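Local coordinates for protein Ac-ASP-7 (Ancylostoma caninum, PDB 3S6S) that is of unknown function but, as a secreted SCP/TAPS pathogenesis-related protein of the dog hookworm, probably takes part in host-parasite interaction, at residues Pro112-Phe117 / Val139-Pro144. Numbering follows the deposited sequence.
Sequences PKATRF and VYDKKP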
ATOM      1  N   PRO A 112       2.262  -9.293  -2.973  1.00 33.91           N
ATOM      2  CA  PRO A 112       3.366  -9.575  -2.035  1.00 28.58           C
ATOM      3  C   PRO A 112       4.729  -9.025  -2.454  1.00 28.18           C
ATOM      4  O   PRO A 112       5.607  -8.935  -1.606  1.00 31.74           O
ATOM      5  CB  PRO A 112       3.402 -11.106  -1.986  1.00 30.75           C
ATOM      6  CG  PRO A 112       2.019 -11.530  -2.387  1.00 32.51           C
ATOM      7  CD  PRO A 112       1.586 -10.524  -3.416  1.00 30.02           C
ATOM      8  N   LYS A 113       4.896  -8.628  -3.714  1.00 30.02           N
ATOM      9  CA  LYS A 113       6.206  -8.182  -4.195  1.00 30.22           C
ATOM     10  C   LYS A 113       6.338  -6.667  -4.341  1.00 30.67           C
ATOM     11  O   LYS A 113       7.399  -6.162  -4.718  1.00 27.70           O
ATOM     12  CB  LYS A 113       6.580  -8.894  -5.494  1.00 31.58           C
ATOM     13  CG  LYS A 113       6.692 -10.396  -5.312  1.00 34.75           C
ATOM     14  CD  LYS A 113       7.040 -11.150  -6.597  1.00 33.59           C
ATOM     15  CE  LYS A 113       7.199 -12.648  -6.285  1.00 29.43           C
ATOM     16  NZ  LYS A 113       7.424 -13.451  -7.508  1.00 36.90           N
ATOM     17  N   ALA A 114       5.264  -5.940  -4.054  1.00 28.41           N
ATOM     18  CA  ALA A 114       5.387  -4.501  -3.850  1.00 28.89           C
ATOM     19  C   ALA A 114       6.108  -4.296  -2.515  1.00 24.80           C
ATOM     20  O   ALA A 114       5.914  -5.072  -1.591  1.00 27.59           O
ATOM     21  CB  ALA A 114       4.005  -3.827  -3.850  1.00 24.10           C
ATOM     22  N   THR A 115       6.942  -3.268  -2.414  1.00 23.57           N
ATOM     23  CA  THR A 115       7.731  -3.050  -1.202  1.00 22.17           C
ATOM     24  C   THR A 115       7.654  -1.631  -0.664  1.00 27.21           C
ATOM     25  O   THR A 115       8.122  -1.363   0.454  1.00 27.05           O
ATOM     26  CB  THR A 115       9.225  -3.356  -1.415  1.00 25.21           C
ATOM     27  OG1 THR A 115       9.832  -2.302  -2.167  1.00 22.23           O
ATOM     28  CG2 THR A 115       9.422  -4.691  -2.106  1.00 25.42           C
ATOM     29  N   ARG A 116       7.104  -0.714  -1.463  1.00 23.39           N
ATOM     30  CA  ARG A 116       6.886   0.644  -0.998  1.00 26.06           C
ATOM     31  C   ARG A 116       5.783   1.349  -1.768  1.00 26.42           C
ATOM     32  O   ARG A 116       5.459   0.969  -2.901  1.00 27.34           O
ATOM     33  CB  ARG A 116       8.184   1.470  -0.975  1.00 28.70           C
ATOM     34  CG  ARG A 116       8.979   1.474  -2.245  1.00 30.15           C
ATOM     35  CD  ARG A 116      10.100   2.509  -2.163  1.00 31.31           C
ATOM     36  NE  ARG A 116      11.351   1.954  -1.659  1.00 36.08           N
ATOM     37  CZ  ARG A 116      12.242   2.646  -0.944  1.00 40.36           C
ATOM     38  NH1 ARG A 116      12.012   3.921  -0.636  1.00 31.64           N
ATOM     39  NH2 ARG A 116      13.357   2.060  -0.520  1.00 37.26           N
ATOM     40  N   PHE A 117       5.196   2.355  -1.118  1.00 20.88           N
ATOM     41  CA  PHE A 117       4.108   3.126  -1.681  1.00 22.25           C
ATOM     42  C   PHE A 117       4.007   4.467  -0.971  1.00 25.47           C
ATOM     43  O   PHE A 117       4.589   4.659   0.088  1.00 28.03           O
ATOM     44  CB  PHE A 117       2.775   2.372  -1.552  1.00 22.30           C
ATOM     45  CG  PHE A 117       2.138   2.454  -0.172  1.00 25.04           C
ATOM     46  CD1 PHE A 117       2.878   2.223   0.982  1.00 27.33           C
ATOM     47  CD2 PHE A 117       0.789   2.753  -0.036  1.00 26.21           C
ATOM     48  CE1 PHE A 117       2.273   2.274   2.242  1.00 23.91           C
ATOM     49  CE2 PHE A 117       0.185   2.818   1.219  1.00 21.91           C
ATOM     50  CZ  PHE A 117       0.929   2.579   2.358  1.00 24.33           C
ATOM     51  N   VAL A 139       0.381   5.219  -5.037  1.00 23.03           N
ATOM     52  CA  VAL A 139       1.373   4.843  -6.008  1.00 25.09           C
ATOM     53  C   VAL A 139       2.285   3.812  -5.348  1.00 25.42           C
ATOM     54  O   VAL A 139       2.719   3.974  -4.191  1.00 21.61           O
ATOM     55  CB  VAL A 139       2.180   6.087  -6.474  1.00 24.55           C
ATOM     56  CG1 VAL A 139       3.541   5.679  -6.990  1.00 24.05           C
ATOM     57  CG2 VAL A 139       1.377   6.890  -7.523  1.00 22.77           C
ATOM     58  N   TYR A 140       2.544   2.743  -6.089  1.00 24.07           N
ATOM     59  CA  TYR A 140       3.292   1.606  -5.590  1.00 24.63           C
ATOM     60  C   TYR A 140       4.510   1.381  -6.460  1.00 25.46           C
ATOM     61  O   TYR A 140       4.488   1.674  -7.648  1.00 24.01           O
ATOM     62  CB  TYR A 140       2.411   0.368  -5.597  1.00 25.37           C
ATOM     63  CG  TYR A 140       1.098   0.583  -4.888  1.00 27.16           C
ATOM     64  CD1 TYR A 140       0.103   1.357  -5.466  1.00 24.13           C
ATOM     65  CD2 TYR A 140       0.848   0.011  -3.642  1.00 23.71           C
ATOM     66  CE1 TYR A 140      -1.095   1.557  -4.836  1.00 23.08           C
ATOM     67  CE2 TYR A 140      -0.361   0.210  -3.004  1.00 23.26           C
ATOM     68  CZ  TYR A 140      -1.323   0.984  -3.613  1.00 21.50           C
ATOM     69  OH  TYR A 140      -2.521   1.202  -3.001  1.00 21.67           O
ATOM     70  N   ASP A 141       5.586   0.882  -5.864  1.00 26.09           N
ATOM     71  CA  ASP A 141       6.799   0.684  -6.631  1.00 26.46           C
ATOM     72  C   ASP A 141       6.640  -0.502  -7.571  1.00 26.19           C
ATOM     73  O   ASP A 141       7.280  -0.557  -8.616  1.00 28.54           O
ATOM     74  CB  ASP A 141       8.030   0.542  -5.725  1.00 24.56           C
ATOM     75  CG  ASP A 141       8.044  -0.758  -4.920  1.00 25.81           C
ATOM     76  OD1 ASP A 141       9.149  -1.153  -4.496  1.00 26.47           O
ATOM     77  OD2 ASP A 141       6.982  -1.380  -4.703  1.00 19.42           O
ATOM     78  N   LYS A 142       5.771  -1.441  -7.217  1.00 24.39           N
ATOM     79  CA  LYS A 142       5.582  -2.601  -8.073  1.00 26.43           C
ATOM     80  C   LYS A 142       4.118  -2.972  -8.334  1.00 27.75           C
ATOM     81  O   LYS A 142       3.321  -3.162  -7.422  1.00 28.19           O
ATOM     82  CB  LYS A 142       6.383  -3.804  -7.570  1.00 30.10           C
ATOM     83  CG  LYS A 142       6.578  -4.857  -8.651  1.00 32.59           C
ATOM     84  CD  LYS A 142       7.531  -5.961  -8.211  1.00 40.26           C
ATOM     85  CE  LYS A 142       8.005  -6.819  -9.400  1.00 32.70           C
ATOM     86  NZ  LYS A 142       6.874  -7.328 -10.231  1.00 34.55           N
ATOM     87  N   LYS A 143       3.797  -3.069  -9.618  1.00 29.33           N
ATOM     88  CA  LYS A 143       2.469  -3.365 -10.108  1.00 28.53           C
ATOM     89  C   LYS A 143       2.399  -4.822 -10.512  1.00 29.96           C
ATOM     90  O   LYS A 143       3.249  -5.286 -11.250  1.00 29.48           O
ATOM     91  CB  LYS A 143       2.217  -2.504 -11.337  1.00 29.74           C
ATOM     92  CG  LYS A 143       0.968  -2.845 -12.086  1.00 28.53           C
ATOM     93  CD  LYS A 143       0.800  -1.862 -13.197  1.00 30.60           C
ATOM     94  CE  LYS A 143      -0.578  -1.951 -13.831  1.00 38.83           C
ATOM     95  NZ  LYS A 143      -0.627  -1.085 -15.055  1.00 47.39           N
ATOM     96  N   PRO A 144       1.387  -5.563 -10.030  1.00 32.54           N
ATOM     97  CA  PRO A 144       1.321  -6.966 -10.448  1.00 30.98           C
ATOM     98  C   PRO A 144       0.868  -7.043 -11.905  1.00 37.21           C
ATOM     99  O   PRO A 144       0.381  -6.044 -12.430  1.00 35.44           O
ATOM    100  CB  PRO A 144       0.239  -7.532  -9.543  1.00 31.51           C
ATOM    101  CG  PRO A 144      -0.680  -6.366  -9.312  1.00 29.25           C
ATOM    102  CD  PRO A 144       0.219  -5.165  -9.226  1.00 26.58           C
TER
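F117 and Y140 form an antiparallel, non-hydrogen-bonded pair at the open end of the hairpin of strands 116-123 and 133-140, and the amide of D141, just beyond it, bonds to the carbonyl O of R116 (N to O, 3.0 Å). The chi1 of D141 (69°), with CG between its own backbone N and carbonyl carbon, turns the carboxylate toward the T115-R116 backbone. OD2 of D141 receives the amide of T115 almost straight (N to OD2, 3.0 Å; 173° at the hydrogen) and, weakly, that of R116. OD1 of D141 takes the T115 hydroxyl (OG1 to OD1, 2.7 Å), on the syn side like the T115 amide. The side chains of T115 and R116 each cross that of D141 at about a right angle, CG of R116 lying 3.5 Å from OD1 of D141, while the guanidinium runs on to a salt bridge with D53. The F117 and Y140 side chains point the same way; their rings, 26° from parallel, are slid so far apart that CB of F117 against CD2 of Y140 (3.7 Å) is the closer contact. Two firm donors from T115 and a weaker one from R116 thus join the start of strand 116-123 to the residue after strand 133-140, and would be expected to favour the charged carboxylate.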